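PDB 5LO9: cytochrome C from Marichromatium purpuratum 984, which probably oxidises thiosulfate to tetrathionate, and may run the reverse reaction, using several covalently bound c-type hemes to carry electrons. Local coordinates for residues 257-268 and 351-362. Residues are numbered along the deposited sequence; the frame is centred on the assembly and turned at random.
With EDO (1,2-ethanediol), chain B; EDO (1,2-ethanediol), chain S.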
# COMPACT_ATOMS: atom_id res chain seq x y z
N LEU A 257 14.15 5.79 4.23
CA LEU A 257 12.74 6.03 3.99
C LEU A 257 12.42 7.52 4.02
O LEU A 257 11.56 7.98 3.27
CB LEU A 257 11.90 5.33 5.04
CG LEU A 257 10.40 5.56 4.87
CD1 LEU A 257 9.96 5.02 3.50
CD2 LEU A 257 9.62 4.86 5.97
N GLY A 258 13.05 8.27 4.94
CA GLY A 258 12.84 9.71 5.02
C GLY A 258 13.27 10.47 3.78
O GLY A 258 12.62 11.44 3.38
N GLU A 259 14.40 10.07 3.18
CA GLU A 259 14.82 10.69 1.93
C GLU A 259 13.81 10.44 0.82
O GLU A 259 13.63 11.31 -0.04
CB GLU A 259 16.19 10.17 1.50
CG GLU A 259 17.42 10.80 2.18
CD GLU A 259 17.31 12.32 2.41
OE1 GLU A 259 16.65 13.04 1.60
OE2 GLU A 259 17.90 12.79 3.43
N MET A 260 13.17 9.28 0.80
CA MET A 260 12.16 8.98 -0.21
C MET A 260 10.86 9.72 0.08
O MET A 260 10.11 10.06 -0.85
CB MET A 260 11.85 7.49 -0.30
CG MET A 260 12.87 6.64 -1.02
SD MET A 260 13.08 6.87 -2.80
CE MET A 260 11.49 6.23 -3.36
N VAL A 261 10.52 9.86 1.36
CA VAL A 261 9.36 10.66 1.69
C VAL A 261 9.55 12.10 1.22
O VAL A 261 8.65 12.71 0.64
CB VAL A 261 9.06 10.58 3.20
CG1 VAL A 261 8.03 11.64 3.57
CG2 VAL A 261 8.56 9.19 3.59
N ARG A 262 10.74 12.64 1.42
CA ARG A 262 11.03 13.99 0.96
C ARG A 262 10.92 14.08 -0.56
O ARG A 262 10.32 15.03 -1.10
CB ARG A 262 12.40 14.38 1.47
CG ARG A 262 13.02 15.61 0.85
CD ARG A 262 14.37 15.91 1.52
NE ARG A 262 14.17 15.96 2.96
CZ ARG A 262 15.09 15.71 3.87
NH1 ARG A 262 16.32 15.37 3.49
NH2 ARG A 262 14.76 15.79 5.15
N LEU A 263 11.44 13.09 -1.26
CA LEU A 263 11.34 13.10 -2.72
C LEU A 263 9.88 13.05 -3.14
O LEU A 263 9.45 13.81 -4.00
CB LEU A 263 12.10 11.93 -3.32
CG LEU A 263 11.98 11.83 -4.84
CD1 LEU A 263 12.55 13.02 -5.46
CD2 LEU A 263 12.71 10.61 -5.35
N GLY A 264 9.10 12.14 -2.55
CA GLY A 264 7.70 12.07 -2.91
C GLY A 264 6.99 13.38 -2.64
O GLY A 264 6.12 13.80 -3.41
N ALA A 265 7.35 14.05 -1.56
CA ALA A 265 6.77 15.37 -1.32
C ALA A 265 7.19 16.35 -2.39
O ALA A 265 6.41 17.24 -2.76
CB ALA A 265 7.18 15.92 0.03
N ARG A 266 8.39 16.23 -2.92
CA ARG A 266 8.77 17.19 -3.95
C ARG A 266 8.21 16.81 -5.32
O ARG A 266 7.86 17.70 -6.10
CB ARG A 266 10.31 17.34 -3.93
CG ARG A 266 11.10 17.09 -5.18
CD ARG A 266 12.37 17.98 -5.23
NE ARG A 266 12.35 18.71 -6.51
CZ ARG A 266 12.49 20.02 -6.65
NH1 ARG A 266 12.68 20.78 -5.58
NH2 ARG A 266 12.43 20.58 -7.89
N LEU A 267 8.04 15.52 -5.62
CA LEU A 267 7.38 15.17 -6.86
C LEU A 267 5.91 15.58 -6.83
O LEU A 267 5.34 15.90 -7.87
CB LEU A 267 7.47 13.68 -7.08
CG LEU A 267 8.84 13.04 -7.27
CD1 LEU A 267 8.65 11.54 -7.57
CD2 LEU A 267 9.55 13.71 -8.39
N PHE A 268 5.29 15.51 -5.66
CA PHE A 268 3.91 15.93 -5.52
C PHE A 268 3.74 17.42 -5.83
O PHE A 268 2.77 17.83 -6.47
CB PHE A 268 3.44 15.62 -4.10
CG PHE A 268 1.96 15.48 -3.94
CD1 PHE A 268 1.35 14.25 -4.10
CD2 PHE A 268 1.18 16.58 -3.61
CE1 PHE A 268 -0.03 14.10 -3.94
CE2 PHE A 268 -0.19 16.44 -3.43
CZ PHE A 268 -0.80 15.18 -3.61
N LEU A 351 11.07 4.72 -9.26
CA LEU A 351 11.33 5.57 -8.11
C LEU A 351 10.22 6.60 -7.90
O LEU A 351 9.99 7.03 -6.76
CB LEU A 351 12.69 6.26 -8.25
CG LEU A 351 13.26 6.72 -6.92
CD1 LEU A 351 13.59 5.49 -6.09
CD2 LEU A 351 14.48 7.58 -7.09
N VAL A 352 9.56 7.05 -8.97
CA VAL A 352 8.51 8.07 -8.84
C VAL A 352 7.32 7.51 -8.04
O VAL A 352 6.91 8.07 -7.02
CB VAL A 352 8.07 8.56 -10.23
CG1 VAL A 352 6.72 9.26 -10.17
CG2 VAL A 352 9.09 9.49 -10.85
N LEU A 353 6.77 6.39 -8.50
CA LEU A 353 5.67 5.77 -7.77
C LEU A 353 6.12 5.36 -6.37
O LEU A 353 5.32 5.37 -5.42
CB LEU A 353 5.15 4.54 -8.54
CG LEU A 353 3.86 4.59 -9.37
CD1 LEU A 353 2.69 4.80 -8.48
CD2 LEU A 353 3.93 5.67 -10.40
N ASP A 354 7.38 4.92 -6.23
CA ASP A 354 7.83 4.53 -4.91
C ASP A 354 7.91 5.73 -3.98
O ASP A 354 7.49 5.65 -2.82
CB ASP A 354 9.17 3.80 -5.01
CG ASP A 354 9.04 2.36 -5.65
OD1 ASP A 354 7.87 1.89 -5.99
OD2 ASP A 354 10.12 1.74 -5.84
N ALA A 355 8.41 6.85 -4.47
CA ALA A 355 8.45 8.03 -3.62
C ALA A 355 7.03 8.54 -3.35
O ALA A 355 6.67 8.81 -2.20
CB ALA A 355 9.32 9.11 -4.27
N LEU A 356 6.20 8.65 -4.38
CA LEU A 356 4.87 9.17 -4.14
C LEU A 356 4.13 8.29 -3.15
O LEU A 356 3.48 8.79 -2.23
CB LEU A 356 4.08 9.29 -5.44
CG LEU A 356 4.50 10.44 -6.38
CD1 LEU A 356 3.91 10.23 -7.79
CD2 LEU A 356 4.05 11.76 -5.79
N GLN A 357 4.26 6.97 -3.30
CA GLN A 357 3.62 6.10 -2.33
C GLN A 357 4.25 6.22 -0.95
O GLN A 357 3.55 6.10 0.05
CB GLN A 357 3.66 4.66 -2.79
CG GLN A 357 2.75 4.41 -3.95
CD GLN A 357 2.62 2.96 -4.29
OE1 GLN A 357 1.69 2.29 -3.82
NE2 GLN A 357 3.54 2.46 -5.10
N SER A 358 5.54 6.48 -0.86
CA SER A 358 6.13 6.66 0.46
C SER A 358 5.64 7.94 1.12
O SER A 358 5.33 7.96 2.32
CB SER A 358 7.65 6.68 0.37
OG SER A 358 8.15 5.40 0.01
N TYR A 359 5.58 9.02 0.35
CA TYR A 359 5.10 10.28 0.88
C TYR A 359 3.66 10.14 1.34
O TYR A 359 3.31 10.56 2.45
CB TYR A 359 5.24 11.37 -0.19
CG TYR A 359 4.64 12.69 0.18
CD1 TYR A 359 5.10 13.38 1.27
CD2 TYR A 359 3.59 13.22 -0.54
CE1 TYR A 359 4.55 14.58 1.63
CE2 TYR A 359 3.03 14.43 -0.18
CZ TYR A 359 3.52 15.11 0.90
OH TYR A 359 2.97 16.31 1.27
N ILE A 360 2.82 9.51 0.52
CA ILE A 360 1.42 9.39 0.88
C ILE A 360 1.26 8.52 2.11
O ILE A 360 0.41 8.78 2.95
CB ILE A 360 0.63 8.85 -0.31
CG1 ILE A 360 0.58 9.88 -1.44
CG2 ILE A 360 -0.74 8.49 0.13
CD1 ILE A 360 0.21 9.29 -2.83
N PHE A 361 2.02 7.44 2.18
CA PHE A 361 2.00 6.56 3.35
C PHE A 361 2.35 7.34 4.59
O PHE A 361 1.66 7.25 5.61
CB PHE A 361 3.01 5.42 3.11
CG PHE A 361 3.32 4.54 4.33
CD1 PHE A 361 4.60 4.49 4.85
CD2 PHE A 361 2.35 3.69 4.86
CE1 PHE A 361 4.89 3.65 5.92
CE2 PHE A 361 2.65 2.85 5.93
CZ PHE A 361 3.92 2.83 6.46
N TRP A 362 3.40 8.14 4.51
CA TRP A 362 3.83 8.91 5.67
C TRP A 362 2.75 9.88 6.14
O TRP A 362 2.45 9.96 7.34
CB TRP A 362 5.11 9.64 5.33
CG TRP A 362 5.50 10.60 6.36
CD1 TRP A 362 5.90 10.32 7.61
CD2 TRP A 362 5.57 12.02 6.22
NE1 TRP A 362 6.22 11.47 8.28
CE2 TRP A 362 6.03 12.53 7.44
CE3 TRP A 362 5.29 12.91 5.19
CZ2 TRP A 362 6.20 13.88 7.67
CZ3 TRP A 362 5.46 14.23 5.41
CH2 TRP A 362 5.91 14.71 6.64
C1 EDO B . 6.07 19.10 2.15
O1 EDO B . 5.45 20.24 1.59
C2 EDO B . 5.14 18.51 3.21
O2 EDO B . 4.42 17.27 2.97
C1 EDO S . -0.69 -0.85 -3.12
O1 EDO S . -0.34 0.17 -4.11
C2 EDO S . -1.48 -0.28 -1.93
O2 EDO S . -2.93 -0.11 -2.22
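Two helices of a cytochrome c domain cross almost at right angles where G264 meets A355 and Y359, the axes of 257-268 and 351-362 approaching to 7.0 Å at 100°. G264 has no side chain to hold the helices apart, and its CA lies 3.5 Å from A355 O in a CA-H...O contact. A355 CB is a small knob among M260, L263, G264 and L267. The Y359 ring leaves its helix with CG anti to the backbone N (chi1 173°) and packs against the other helix as a second knob, among V261, G264, A265 and F268. One ring face takes A265 CA, 3.6 Å from the centroid and nearly on the ring normal. The rings of Y359 and F268 meet obliquely, centroids 5.7 Å apart. The arrangement matches the perpendicular N-terminal/C-terminal helix pair of class I cytochromes c, with glycine and aromatic residues at the crossing; the heme-attaching C287, C290 and H291 lie between the two helices in sequence. F268 carries the contact to the cofactor, touching a heme c and lying close to the side chains of C287 and H291. Y359 OH bonds to N294 O, while N294 ND2 donates to A265 O. A serine in place of Y359 would probably open a gap beside A265 and F268 and leave N294 O without its phenol partner. On one flank V261 CG1 sits 3.4 Å from W362 CE3, toward the rim of the indole. On the other, M260 bends at chi2 and chi3, bringing CE to 3.7 Å from A355 CB and 3.5 Å from L351 CD1. Nearby, S358 OG bonds back to D354 O, reaching it from the face opposite S358 N; the D354 carboxylate pairs with R319 of the second subunit.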